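Local coordinates for acyl-CoA synthetase (AMP-forming)/AMP-acid ligase II-like protein (Dyadobacter fermentans, PDB 4GS5) that probably activates medium-chain fatty acids with ATP and joins them to coenzyme A, as a member of the AMP-forming ligase family, at residues Pro19-Phe24 with Val108-Ala113; Phe41-Ser46 with Gly88-Leu93; Thr79-Cys84 with Trp104-Thr109; Ala113-Gly118 with Pro131-Ser136; Asp125-Val130 with Asp148-Val153. One frame throughout, in Å; residues are numbered along the deposited sequence. Where two conformers were deposited one is given.

Contact 1: residues Pro19-Phe24 with Val108-Ala113; sequences PRNPYF and VTEPTA
Tyr23 and Glu110 lie with their CA atoms 7.5 Å apart where the first turn of helix 22-36 comes over the end of strand 105-109 and the loop that follows; Phe24 and Val108 are the other close backbone pair. No backbone bond joins the segments, and side chains fill the gap. Asn21, the N-cap residue, works in two directions. Its OD1 accepts from Tyr23 N at 2.9 Å, the donor lying in the carbonyl plane, while its ND2 reaches Glu110 OE2 at 3.0 Å. The amide and carboxylate planes stand 86° apart, and OE2, met nearly along its C-O axis, is tilted 22° out of the Asn21 amide plane. With an alanine at Asn21, Tyr23 N would probably lose its cap and the Glu110 carboxylate its amide partner, leaving it freer to turn. Tyr23 holds CG anti to the backbone N (chi1 176°), which sends the ring toward Pro111; there Tyr23 OH comes within 3.2 Å of Pro111 CD. Tyr23 OH is hydrogen-bonded to Val87 N and to a water, in the ring plane, that also donates to Thr109 O. Phe24 CE1 rests 3.8 Å from Val108 CG1, and Phe24 CZ lies 4.1 Å from Glu110 CG, obliquely to the ring. This is a capped helix start packed on the C-terminal end of a parallel strand, an alpha/beta layering found in the large N-terminal domain of adenylate-forming enzymes.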
# COMPACT_ATOMS: atom_id res chain seq x y z
N PRO A 19 -7.17 -2.90 -33.44
CA PRO A 19 -6.72 -1.51 -33.54
C PRO A 19 -5.42 -1.38 -34.33
O PRO A 19 -4.62 -2.32 -34.33
CB PRO A 19 -6.48 -1.12 -32.09
CG PRO A 19 -7.48 -1.93 -31.34
CD PRO A 19 -7.57 -3.24 -32.06
N ARG A 20 -5.24 -0.25 -35.00
CA ARG A 20 -3.97 0.04 -35.67
C ARG A 20 -3.01 0.68 -34.69
O ARG A 20 -1.79 0.53 -34.80
CB ARG A 20 -4.19 0.92 -36.90
CG ARG A 20 -4.91 0.21 -38.04
CD ARG A 20 -5.07 1.10 -39.26
NE ARG A 20 -6.47 1.30 -39.61
CZ ARG A 20 -6.89 2.08 -40.60
NH1 ARG A 20 -6.01 2.73 -41.35
NH2 ARG A 20 -8.19 2.19 -40.86
N ASN A 21 -3.55 1.39 -33.70
CA ASN A 21 -2.74 1.90 -32.60
C ASN A 21 -2.17 0.72 -31.82
O ASN A 21 -2.93 -0.14 -31.35
CB ASN A 21 -3.57 2.80 -31.68
CG ASN A 21 -2.73 3.52 -30.65
OD1 ASN A 21 -1.86 2.93 -30.01
ND2 ASN A 21 -2.97 4.82 -30.50
N PRO A 22 -0.84 0.66 -31.69
CA PRO A 22 -0.18 -0.47 -31.04
C PRO A 22 -0.57 -0.59 -29.57
O PRO A 22 -0.73 -1.70 -29.05
CB PRO A 22 1.31 -0.13 -31.15
CG PRO A 22 1.33 1.36 -31.29
CD PRO A 22 0.13 1.69 -32.12
N TYR A 23 -0.72 0.54 -28.90
CA TYR A 23 -1.06 0.51 -27.48
C TYR A 23 -2.39 -0.23 -27.28
O TYR A 23 -2.48 -1.17 -26.48
CB TYR A 23 -1.10 1.92 -26.90
CG TYR A 23 -1.56 1.94 -25.45
CD1 TYR A 23 -0.69 1.63 -24.42
CD2 TYR A 23 -2.87 2.27 -25.13
CE1 TYR A 23 -1.11 1.64 -23.11
CE2 TYR A 23 -3.31 2.28 -23.82
CZ TYR A 23 -2.42 1.96 -22.82
OH TYR A 23 -2.85 1.97 -21.52
N PHE A 24 -3.41 0.17 -28.04
CA PHE A 24 -4.73 -0.43 -27.95
C PHE A 24 -4.77 -1.89 -28.41
O PHE A 24 -5.62 -2.67 -27.98
CB PHE A 24 -5.73 0.39 -28.76
CG PHE A 24 -6.04 1.72 -28.17
CD1 PHE A 24 -6.07 1.90 -26.79
CD2 PHE A 24 -6.31 2.81 -28.99
CE1 PHE A 24 -6.35 3.13 -26.24
CE2 PHE A 24 -6.59 4.05 -28.44
CZ PHE A 24 -6.61 4.21 -27.06
N VAL A 108 -11.18 2.63 -23.23
CA VAL A 108 -9.76 2.54 -23.00
C VAL A 108 -9.08 3.79 -23.53
O VAL A 108 -9.25 4.14 -24.70
CB VAL A 108 -9.17 1.30 -23.70
CG1 VAL A 108 -7.69 1.16 -23.34
CG2 VAL A 108 -9.95 0.05 -23.32
N THR A 109 -8.32 4.45 -22.67
CA THR A 109 -7.58 5.64 -23.08
C THR A 109 -6.09 5.44 -22.85
O THR A 109 -5.69 4.56 -22.09
CB THR A 109 -8.04 6.88 -22.30
OG1 THR A 109 -7.46 8.05 -22.88
CG2 THR A 109 -7.59 6.79 -20.87
N GLU A 110 -5.26 6.25 -23.52
CA GLU A 110 -3.82 6.16 -23.33
C GLU A 110 -3.50 6.67 -21.94
O GLU A 110 -4.04 7.68 -21.50
CB GLU A 110 -3.06 6.97 -24.40
CG GLU A 110 -3.51 6.63 -25.81
CD GLU A 110 -2.52 7.07 -26.90
OE1 GLU A 110 -1.68 7.96 -26.65
OE2 GLU A 110 -2.60 6.50 -28.01
N PRO A 111 -2.63 5.94 -21.23
CA PRO A 111 -2.41 6.31 -19.83
C PRO A 111 -1.65 7.63 -19.78
O PRO A 111 -0.59 7.76 -20.41
CB PRO A 111 -1.56 5.16 -19.31
CG PRO A 111 -0.78 4.70 -20.50
CD PRO A 111 -1.66 4.94 -21.71
N THR A 112 -2.21 8.60 -19.08
CA THR A 112 -1.60 9.91 -18.90
C THR A 112 -1.93 10.37 -17.49
O THR A 112 -2.68 9.70 -16.77
CB THR A 112 -2.15 10.96 -19.87
OG1 THR A 112 -3.56 11.09 -19.66
CG2 THR A 112 -1.90 10.56 -21.29
N ALA A 113 -1.40 11.53 -17.10
CA ALA A 113 -1.58 12.05 -15.74
C ALA A 113 -3.02 12.49 -15.52
O ALA A 113 -3.53 12.45 -14.39
CB ALA A 113 -0.64 13.21 -15.49
O HOH W 1 -5.29 2.48 -20.81

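Contact 2: residues Phe41-Ser46 with Gly88-Leu93; sequences FVLHTS and GYIAGL. With EDO (1,2-ethanediol), chain U.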
# COMPACT_ATOMS: atom_id res chain seq x y z
N PHE A 41 -1.62 -16.83 -18.21
CA PHE A 41 -1.24 -15.59 -18.88
C PHE A 41 0.09 -15.09 -18.35
O PHE A 41 0.34 -15.12 -17.15
CB PHE A 41 -2.31 -14.51 -18.67
CG PHE A 41 -3.68 -14.93 -19.11
CD1 PHE A 41 -4.16 -14.60 -20.36
CD2 PHE A 41 -4.49 -15.69 -18.27
CE1 PHE A 41 -5.42 -15.01 -20.78
CE2 PHE A 41 -5.74 -16.10 -18.68
CZ PHE A 41 -6.21 -15.76 -19.94
N VAL A 42 0.92 -14.64 -19.27
CA VAL A 42 2.16 -13.96 -18.94
C VAL A 42 1.94 -12.46 -19.08
O VAL A 42 1.87 -11.95 -20.20
CB VAL A 42 3.32 -14.39 -19.89
CG1 VAL A 42 4.60 -13.68 -19.51
CG2 VAL A 42 3.52 -15.91 -19.83
N LEU A 43 1.80 -11.77 -17.96
CA LEU A 43 1.66 -10.32 -17.96
C LEU A 43 2.96 -9.66 -17.45
O LEU A 43 3.97 -10.34 -17.24
CB LEU A 43 0.46 -9.89 -17.12
CG LEU A 43 -0.79 -10.77 -17.29
CD1 LEU A 43 -2.01 -10.12 -16.64
CD2 LEU A 43 -1.05 -11.08 -18.77
N HIS A 44 2.95 -8.35 -17.26
CA HIS A 44 4.16 -7.62 -16.87
C HIS A 44 3.97 -6.75 -15.63
O HIS A 44 2.88 -6.23 -15.39
CB HIS A 44 4.66 -6.73 -18.00
CG HIS A 44 5.22 -7.47 -19.17
ND1 HIS A 44 4.50 -7.70 -20.32
CD2 HIS A 44 6.44 -8.03 -19.37
CE1 HIS A 44 5.25 -8.38 -21.18
NE2 HIS A 44 6.43 -8.59 -20.62
N THR A 45 5.04 -6.59 -14.86
CA THR A 45 5.03 -5.68 -13.72
C THR A 45 6.42 -5.02 -13.65
O THR A 45 7.31 -5.36 -14.42
CB THR A 45 4.67 -6.41 -12.39
OG1 THR A 45 4.50 -5.47 -11.33
CG2 THR A 45 5.75 -7.41 -12.01
N SER A 46 6.61 -4.06 -12.74
CA SER A 46 7.93 -3.45 -12.56
C SER A 46 8.76 -4.28 -11.57
O SER A 46 8.26 -4.66 -10.53
CB SER A 46 7.79 -2.02 -12.04
OG SER A 46 7.34 -1.14 -13.06
N GLY A 88 -0.28 -2.11 -20.78
CA GLY A 88 0.95 -2.85 -21.00
C GLY A 88 1.31 -3.58 -19.71
O GLY A 88 2.19 -4.45 -19.71
N TYR A 89 0.64 -3.22 -18.61
CA TYR A 89 0.94 -3.79 -17.30
C TYR A 89 -0.29 -4.36 -16.60
O TYR A 89 -1.42 -4.07 -16.99
CB TYR A 89 1.67 -2.78 -16.40
CG TYR A 89 3.03 -2.40 -16.95
CD1 TYR A 89 4.19 -2.90 -16.38
CD2 TYR A 89 3.14 -1.57 -18.06
CE1 TYR A 89 5.44 -2.57 -16.90
CE2 TYR A 89 4.38 -1.24 -18.59
CZ TYR A 89 5.52 -1.74 -18.00
OH TYR A 89 6.75 -1.41 -18.52
N ILE A 90 -0.06 -5.14 -15.55
CA ILE A 90 -1.13 -5.86 -14.86
C ILE A 90 -2.26 -4.97 -14.34
O ILE A 90 -3.43 -5.37 -14.37
CB ILE A 90 -0.57 -6.72 -13.70
CG1 ILE A 90 -1.70 -7.48 -13.00
CG2 ILE A 90 0.18 -5.86 -12.72
CD1 ILE A 90 -1.45 -8.98 -12.90
N ALA A 91 -1.93 -3.79 -13.84
CA ALA A 91 -2.96 -2.90 -13.30
C ALA A 91 -4.03 -2.59 -14.34
O ALA A 91 -5.23 -2.65 -14.06
CB ALA A 91 -2.33 -1.63 -12.77
N GLY A 92 -3.59 -2.26 -15.55
CA GLY A 92 -4.49 -1.97 -16.64
C GLY A 92 -5.18 -3.22 -17.15
O GLY A 92 -6.38 -3.20 -17.41
N LEU A 93 -4.43 -4.30 -17.32
CA LEU A 93 -5.04 -5.55 -17.77
C LEU A 93 -6.17 -6.02 -16.84
O LEU A 93 -7.15 -6.59 -17.30
CB LEU A 93 -3.97 -6.63 -17.97
CG LEU A 93 -2.96 -6.26 -19.06
CD1 LEU A 93 -1.94 -7.37 -19.27
CD2 LEU A 93 -3.71 -5.98 -20.35
C1 EDO U . -0.98 -13.17 -22.06
O1 EDO U . 0.01 -14.22 -22.02
C2 EDO U . -0.52 -12.08 -23.01
O2 EDO U . -1.64 -11.42 -23.60
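Leu43 and Leu93 both set CG anti to their carbonyl carbons, chi1 -41° and -63°, and this turns the two isobutyl ends against each other, Leu43 CD1 lying 3.8 Å from Leu93 CD1. Ile90 instead has CG1 anti to the backbone N, which carries its CD1 to 3.9 Å from Leu43 CD1, the two side chains crossing at about a right angle. The motif is the N terminus of helix 90-102 set against strand 40-46 of a two-stranded hairpin. In the sequence, Thr45 and Ser46 open the TSGSTG signature, which in relatives forms the phosphate-binding loop of the adenylation site. Leu43 is thus gripped from the helix by two residues one turn apart, and Phe30 of helix 22-36 closes on both Leu43 and Leu93. One polar bond joins the backbones: Ile90 N donates to His44 O at 3.1 Å, with the carbonyl pointing almost straight at the donor, so an N-H of the first turn is satisfied by the strand. Next to it, His44 CB passes 3.8 Å from Gly88 O, and its imidazole leads away from the contact. Near the start of the strand, O1 of an ethanediol, probably from the crystallisation liquor, accepts from Val42 N at 2.9 Å. The Tyr89 ring, just before the helix, turns its edge to the strand, with CD1 3.9 Å from Thr45 CA, which lies in the ring plane.

Contact 3: residues Thr79-Cys84 with Trp104-Thr109; sequences TRALVC and WELTVT
Val83, Thr79 and Ala81 bury the most surface against segment 104-109. Val83 and Ala81 lie on strand 80-83, parallel to strand 105-109 with axes 4.6 Å apart; Thr79 precedes the strand. Val83 N donates to Thr107 O at 2.7 Å, nearly straight at hydrogen (175°), and Val83 O takes Thr109 N. In the Val83 side chain CG1 lies anti to the backbone N and CG2 anti to the carbonyl carbon, and CG2 meets Leu106 CD2 at 4.0 Å. Ala81, two residues back on the same face, has CB 3.4 Å from Trp104 CE3 and also touches Leu106 CD2; its N and O bond to Glu105 O and Thr107 N. These strands, with helix 90-102 between them in sequence, form a beta-alpha-beta unit, and Met95 of that helix packs on Ala81, Val83 and Trp104. Thr79 lies over the indole: CB sits 3.5 Å from the centroid of the Trp104 five-membered ring, 23° off the normal, a CH-pi contact. CG2, anti to the backbone N, extends over the same ring system, and OG1 finds its partner in Gly76 O, while Trp104 NE1 is bonded to Leu75 O. Thr79 O accepts from Glu105 N, the donor tilted 25° from the carbonyl plane. On the opposite face, Glu105 OE2 rests against Arg80 CG at 3.4 Å, though the Arg80 guanidinium turns to Asp125 in a salt bridge.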
# COMPACT_ATOMS: atom_id res chain seq x y z
N THR A 79 -22.00 -1.47 -16.40
CA THR A 79 -21.04 -0.54 -15.78
C THR A 79 -20.18 0.14 -16.85
O THR A 79 -19.51 -0.53 -17.64
CB THR A 79 -20.11 -1.25 -14.78
OG1 THR A 79 -20.87 -1.68 -13.64
CG2 THR A 79 -19.02 -0.32 -14.28
N ARG A 80 -20.19 1.47 -16.87
CA ARG A 80 -19.34 2.22 -17.80
C ARG A 80 -18.01 2.51 -17.14
O ARG A 80 -17.92 3.35 -16.25
CB ARG A 80 -20.03 3.52 -18.21
CG ARG A 80 -21.31 3.32 -19.02
CD ARG A 80 -22.11 4.61 -19.07
NE ARG A 80 -22.44 5.06 -17.72
CZ ARG A 80 -23.00 6.23 -17.44
NH1 ARG A 80 -23.29 7.09 -18.41
NH2 ARG A 80 -23.26 6.56 -16.17
N ALA A 81 -16.96 1.80 -17.57
CA ALA A 81 -15.69 1.87 -16.89
C ALA A 81 -14.66 2.56 -17.78
O ALA A 81 -14.57 2.28 -18.98
CB ALA A 81 -15.22 0.47 -16.52
N LEU A 82 -13.89 3.47 -17.18
CA LEU A 82 -12.79 4.12 -17.90
C LEU A 82 -11.48 3.41 -17.56
O LEU A 82 -11.13 3.25 -16.39
CB LEU A 82 -12.70 5.60 -17.51
CG LEU A 82 -11.48 6.39 -18.02
CD1 LEU A 82 -11.60 6.66 -19.51
CD2 LEU A 82 -11.36 7.69 -17.27
N VAL A 83 -10.76 2.97 -18.59
CA VAL A 83 -9.49 2.29 -18.40
C VAL A 83 -8.34 3.25 -18.71
O VAL A 83 -8.03 3.47 -19.88
CB VAL A 83 -9.38 1.06 -19.34
CG1 VAL A 83 -8.07 0.30 -19.10
CG2 VAL A 83 -10.59 0.14 -19.15
N CYS A 84 -7.72 3.81 -17.67
CA CYS A 84 -6.67 4.81 -17.83
C CYS A 84 -5.37 4.38 -17.17
O CYS A 84 -4.46 5.18 -16.99
CB CYS A 84 -7.11 6.16 -17.25
SG CYS A 84 -7.62 6.08 -15.48
N TRP A 104 -18.84 -5.16 -18.57
CA TRP A 104 -18.80 -3.71 -18.54
C TRP A 104 -18.63 -3.18 -19.94
O TRP A 104 -18.15 -3.89 -20.82
CB TRP A 104 -17.62 -3.22 -17.71
CG TRP A 104 -17.66 -3.53 -16.25
CD1 TRP A 104 -18.68 -4.08 -15.53
CD2 TRP A 104 -16.59 -3.31 -15.32
NE1 TRP A 104 -18.31 -4.20 -14.20
CE2 TRP A 104 -17.03 -3.74 -14.05
CE3 TRP A 104 -15.30 -2.77 -15.45
CZ2 TRP A 104 -16.23 -3.65 -12.91
CZ3 TRP A 104 -14.49 -2.68 -14.30
CH2 TRP A 104 -14.97 -3.13 -13.06
N GLU A 105 -19.01 -1.93 -20.16
CA GLU A 105 -18.55 -1.20 -21.32
C GLU A 105 -17.19 -0.59 -20.97
O GLU A 105 -17.08 0.17 -20.01
CB GLU A 105 -19.53 -0.08 -21.66
CG GLU A 105 -19.14 0.75 -22.87
CD GLU A 105 -20.01 1.97 -23.05
OE1 GLU A 105 -19.77 2.74 -24.00
OE2 GLU A 105 -20.95 2.17 -22.24
N LEU A 106 -16.15 -0.93 -21.72
CA LEU A 106 -14.81 -0.42 -21.44
C LEU A 106 -14.45 0.73 -22.36
O LEU A 106 -14.52 0.60 -23.60
CB LEU A 106 -13.75 -1.52 -21.54
CG LEU A 106 -13.95 -2.74 -20.64
CD1 LEU A 106 -12.99 -3.85 -21.01
CD2 LEU A 106 -13.75 -2.34 -19.18
N THR A 107 -14.06 1.86 -21.77
CA THR A 107 -13.48 2.96 -22.53
C THR A 107 -11.99 3.03 -22.25
O THR A 107 -11.57 3.41 -21.16
CB THR A 107 -14.12 4.30 -22.17
OG1 THR A 107 -15.51 4.28 -22.52
CG2 THR A 107 -13.43 5.45 -22.90
N VAL A 108 -11.18 2.63 -23.23
CA VAL A 108 -9.76 2.54 -23.00
C VAL A 108 -9.08 3.79 -23.53
O VAL A 108 -9.25 4.14 -24.70
CB VAL A 108 -9.17 1.30 -23.70
CG1 VAL A 108 -7.69 1.16 -23.34
CG2 VAL A 108 -9.95 0.05 -23.32
N THR A 109 -8.32 4.45 -22.67
CA THR A 109 -7.58 5.64 -23.08
C THR A 109 -6.09 5.44 -22.85
O THR A 109 -5.69 4.56 -22.09
CB THR A 109 -8.04 6.88 -22.30
OG1 THR A 109 -7.46 8.05 -22.88
CG2 THR A 109 -7.59 6.79 -20.87

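Contact 4: residues Ala113-Gly118 with Pro131-Ser136; sequences ANPLAG and PMQLQS. With EDO (1,2-ethanediol), chain B.
Ala113 O is pressed into the helix between Gln133 and Ser136: Gln133 CA is 3.2 Å from it in a CA-H...O contact, and Ser136 CB is also 3.2 Å away, tight packing for an exposed residue. Pro115 CD closes the inner side on Gln133 CB at 4.0 Å. Ser136 OG turns back to Met132 O, which it shares with Ser136 N from the other face of the carbonyl. Asn114 OD1 accepts from Leu116 N at 3.0 Å in an Asx turn, and its ND2 is bonded to Thr143. With an alanine in place of Asn114, Leu116 N and Thr143 would probably lose these partners and the turn would be freer to shift. The outer side is looser: selenomethionine Met132 leads its side chain away, and an ethanediol O2 accepts from Met132 N at 3.1 Å. Gln133 NE2 bonds to Thr112 O and Cys84 O, and Gln133 OE1 accepts from Val130 N. Pro115 leans on Cys84, just after strand 80-83, on Met129 of strand 126-129 and on Ile137 of helix 131-139.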
# COMPACT_ATOMS: atom_id res chain seq x y z
N ALA A 113 -1.40 11.53 -17.10
CA ALA A 113 -1.58 12.05 -15.74
C ALA A 113 -3.02 12.49 -15.52
O ALA A 113 -3.53 12.45 -14.39
CB ALA A 113 -0.64 13.21 -15.49
N ASN A 114 -3.67 12.93 -16.59
CA ASN A 114 -5.05 13.39 -16.49
C ASN A 114 -5.95 12.65 -17.47
O ASN A 114 -6.06 13.04 -18.63
CB ASN A 114 -5.15 14.90 -16.72
CG ASN A 114 -6.51 15.46 -16.35
OD1 ASN A 114 -7.55 14.79 -16.52
ND2 ASN A 114 -6.53 16.69 -15.83
N PRO A 115 -6.59 11.57 -17.00
CA PRO A 115 -7.45 10.72 -17.82
C PRO A 115 -8.69 11.43 -18.38
O PRO A 115 -9.27 10.92 -19.34
CB PRO A 115 -7.88 9.61 -16.84
CG PRO A 115 -7.57 10.14 -15.49
CD PRO A 115 -6.41 11.04 -15.64
N LEU A 116 -9.09 12.56 -17.80
CA LEU A 116 -10.27 13.27 -18.28
C LEU A 116 -9.91 14.37 -19.26
O LEU A 116 -10.77 14.92 -19.94
CB LEU A 116 -11.05 13.88 -17.11
CG LEU A 116 -11.86 12.93 -16.23
CD1 LEU A 116 -12.75 13.75 -15.30
CD2 LEU A 116 -12.69 11.97 -17.07
N ALA A 117 -8.62 14.69 -19.34
CA ALA A 117 -8.17 15.86 -20.09
C ALA A 117 -8.55 15.79 -21.56
O ALA A 117 -8.94 16.80 -22.15
CB ALA A 117 -6.67 16.06 -19.94
N GLY A 118 -8.43 14.61 -22.15
CA GLY A 118 -8.64 14.47 -23.59
C GLY A 118 -10.07 14.25 -24.05
O GLY A 118 -10.38 14.42 -25.23
N PRO A 131 -3.24 7.75 -7.39
CA PRO A 131 -3.59 8.98 -6.68
C PRO A 131 -3.19 10.24 -7.43
O PRO A 131 -3.95 11.21 -7.44
CB PRO A 131 -2.77 8.87 -5.38
CG PRO A 131 -2.70 7.38 -5.14
CD PRO A 131 -2.55 6.78 -6.52
N MSE A 132 -2.01 10.22 -8.07
CA MSE A 132 -1.58 11.37 -8.83
C MSE A 132 -2.54 11.70 -9.98
O MSE A 132 -2.69 12.87 -10.36
CB MSE A 132 -0.18 11.15 -9.39
CG MSE A 132 0.53 12.42 -9.66
SE MSE A 132 2.41 12.13 -9.94
CE MSE A 132 3.05 12.14 -8.09
N GLN A 133 -3.17 10.68 -10.54
CA GLN A 133 -4.14 10.94 -11.60
C GLN A 133 -5.36 11.69 -11.08
O GLN A 133 -5.90 12.57 -11.76
CB GLN A 133 -4.55 9.66 -12.32
CG GLN A 133 -3.49 9.16 -13.30
CD GLN A 133 -3.84 7.81 -13.87
OE1 GLN A 133 -4.21 6.90 -13.14
NE2 GLN A 133 -3.73 7.67 -15.19
N LEU A 134 -5.81 11.35 -9.88
CA LEU A 134 -6.97 12.04 -9.33
C LEU A 134 -6.59 13.46 -8.94
O LEU A 134 -7.36 14.40 -9.11
CB LEU A 134 -7.53 11.30 -8.12
CG LEU A 134 -8.73 11.95 -7.43
CD1 LEU A 134 -9.87 12.12 -8.43
CD2 LEU A 134 -9.17 11.09 -6.24
N GLN A 135 -5.39 13.62 -8.41
CA GLN A 135 -4.94 14.95 -8.01
C GLN A 135 -4.82 15.85 -9.23
O GLN A 135 -5.09 17.05 -9.15
CB GLN A 135 -3.60 14.87 -7.27
CG GLN A 135 -3.30 16.10 -6.38
CD GLN A 135 -2.58 17.21 -7.12
OE1 GLN A 135 -2.10 17.03 -8.23
NE2 GLN A 135 -2.49 18.38 -6.48
N SER A 136 -4.41 15.27 -10.36
CA SER A 136 -4.22 16.03 -11.61
C SER A 136 -5.56 16.53 -12.12
O SER A 136 -5.69 17.67 -12.53
CB SER A 136 -3.58 15.17 -12.70
OG SER A 136 -2.18 15.06 -12.52
C1 EDO B . 1.60 8.78 -5.70
O1 EDO B . 1.22 10.16 -5.64
C2 EDO B . 0.52 7.94 -6.37
O2 EDO B . 0.34 8.28 -7.76

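Contact 5: residues Asp125-Val130 with Asp148-Val153; sequences DFVAMV and DRLGKV
Phe126 turns the edge of its ring to Lys152, whose CG lies in the ring plane 3.8 Å from CD1; the ring also meets that of Trp104, their planes at about 65°. Phe126 CA comes within 3.4 Å of Lys152 O, and the same carbonyl takes Val127 N at 3.1 Å. On the other side, Val127 CG1 stands between the backbone N and carbonyl carbon (chi1 58°), which points it at Leu150 CD2, 3.7 Å away, and at Val153 CG2. Selenomethionine Met129, bent at chi3 (55°), carries CE to Leu150 CD2 at 3.9 Å. Gly151 has positive phi and comes so close to Asp125 that a CB there would clash with Asp125 CA. The 3-10 segment 148-150 leads through Gly151 and Lys152 into strand 153-155, which runs parallel to strand 126-129, with Ile137 of helix 131-139 packed over Met129 and Leu150 and Met95 of helix 90-102 over Phe126.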
# COMPACT_ATOMS: atom_id res chain seq x y z
N ASP A 125 -19.17 5.08 -14.58
CA ASP A 125 -19.69 4.50 -13.35
C ASP A 125 -18.56 4.02 -12.48
O ASP A 125 -18.75 3.75 -11.30
CB ASP A 125 -20.61 3.32 -13.66
CG ASP A 125 -21.82 3.72 -14.50
OD1 ASP A 125 -22.45 4.75 -14.18
OD2 ASP A 125 -22.11 3.04 -15.50
N PHE A 126 -17.37 3.90 -13.07
CA PHE A 126 -16.25 3.35 -12.36
C PHE A 126 -14.93 3.67 -13.06
O PHE A 126 -14.83 3.60 -14.29
CB PHE A 126 -16.38 1.84 -12.19
CG PHE A 126 -15.23 1.23 -11.46
CD1 PHE A 126 -14.99 1.57 -10.14
CD2 PHE A 126 -14.38 0.33 -12.08
CE1 PHE A 126 -13.92 1.02 -9.45
CE2 PHE A 126 -13.31 -0.22 -11.40
CZ PHE A 126 -13.08 0.12 -10.08
N VAL A 127 -13.93 4.01 -12.28
CA VAL A 127 -12.58 4.16 -12.82
C VAL A 127 -11.56 3.74 -11.78
O VAL A 127 -11.73 4.05 -10.59
CB VAL A 127 -12.30 5.60 -13.26
CG1 VAL A 127 -12.47 6.55 -12.09
CG2 VAL A 127 -10.88 5.70 -13.86
N ALA A 128 -10.51 3.04 -12.22
CA ALA A 128 -9.39 2.77 -11.31
C ALA A 128 -8.22 3.63 -11.75
O ALA A 128 -7.96 3.76 -12.94
CB ALA A 128 -9.02 1.29 -11.33
N MSE A 129 -7.53 4.23 -10.80
CA MSE A 129 -6.43 5.10 -11.17
C MSE A 129 -5.44 5.23 -10.03
O MSE A 129 -5.67 4.69 -8.95
CB MSE A 129 -6.95 6.47 -11.62
CG MSE A 129 -7.62 7.30 -10.54
SE MSE A 129 -8.34 9.00 -11.26
CE MSE A 129 -9.46 8.30 -12.67
N VAL A 130 -4.31 5.88 -10.28
CA VAL A 130 -3.35 6.14 -9.22
C VAL A 130 -3.67 7.51 -8.64
O VAL A 130 -4.32 8.32 -9.29
CB VAL A 130 -1.86 6.05 -9.66
CG1 VAL A 130 -1.54 4.63 -10.13
CG2 VAL A 130 -1.54 7.09 -10.74
N ASP A 148 -16.59 14.46 -10.74
CA ASP A 148 -17.66 13.55 -10.34
C ASP A 148 -18.16 12.65 -11.49
O ASP A 148 -18.76 11.60 -11.25
CB ASP A 148 -18.79 14.30 -9.63
CG ASP A 148 -18.39 14.71 -8.21
OD1 ASP A 148 -17.38 14.20 -7.69
OD2 ASP A 148 -19.09 15.53 -7.59
N ARG A 149 -17.87 13.03 -12.74
CA ARG A 149 -18.21 12.20 -13.89
C ARG A 149 -17.46 10.86 -13.86
O ARG A 149 -17.74 9.96 -14.66
CB ARG A 149 -17.93 12.94 -15.19
CG ARG A 149 -19.11 13.73 -15.75
CD ARG A 149 -19.55 14.87 -14.84
NE ARG A 149 -20.19 15.95 -15.59
CZ ARG A 149 -20.03 17.24 -15.30
NH1 ARG A 149 -20.63 18.17 -16.04
NH2 ARG A 149 -19.28 17.61 -14.28
N LEU A 150 -16.51 10.73 -12.94
CA LEU A 150 -15.83 9.44 -12.74
C LEU A 150 -16.76 8.39 -12.11
O LEU A 150 -16.50 7.19 -12.22
CB LEU A 150 -14.57 9.60 -11.89
CG LEU A 150 -13.45 10.47 -12.47
CD1 LEU A 150 -12.35 10.69 -11.44
CD2 LEU A 150 -12.88 9.85 -13.74
N GLY A 151 -17.84 8.84 -11.46
CA GLY A 151 -18.79 7.93 -10.82
C GLY A 151 -18.32 7.40 -9.47
O GLY A 151 -18.84 7.78 -8.40
N LYS A 152 -17.35 6.50 -9.50
CA LYS A 152 -16.77 5.98 -8.26
C LYS A 152 -15.33 5.57 -8.53
O LYS A 152 -15.05 4.98 -9.57
CB LYS A 152 -17.66 4.87 -7.67
CG LYS A 152 -17.09 3.49 -7.56
CD LYS A 152 -17.92 2.57 -6.61
CE LYS A 152 -19.40 2.86 -6.62
NZ LYS A 152 -20.15 1.73 -5.96
N VAL A 153 -14.42 5.94 -7.64
CA VAL A 153 -13.00 5.83 -7.92
C VAL A 153 -12.29 4.83 -7.02
O VAL A 153 -12.43 4.88 -5.78
CB VAL A 153 -12.30 7.20 -7.74
CG1 VAL A 153 -10.80 7.07 -7.98
CG2 VAL A 153 -12.91 8.23 -8.67

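Overall arrangement
From the N terminus, helix 22-36 is met by the end of strand 105-109: contact 1 closes a long loop, and both segments of contact 2 lie within it, where hairpin strand 40-46 meets the start of helix 90-102. Contact 3 closes the loop through helix 90-102 by pairing strands 80-83 and 105-109; it crosses contact 2 along the chain and ends on the same stretch as contact 1, sharing Val108 and Thr109. Contact 4 closes the loop through strand 126-129, contact 5 the one through helix 131-139, and these two cross, their segments alternating. Neighbouring strands 80-83 and 126-129 join contact 3 to contact 5, and contacts 4 and 5 pack on each other.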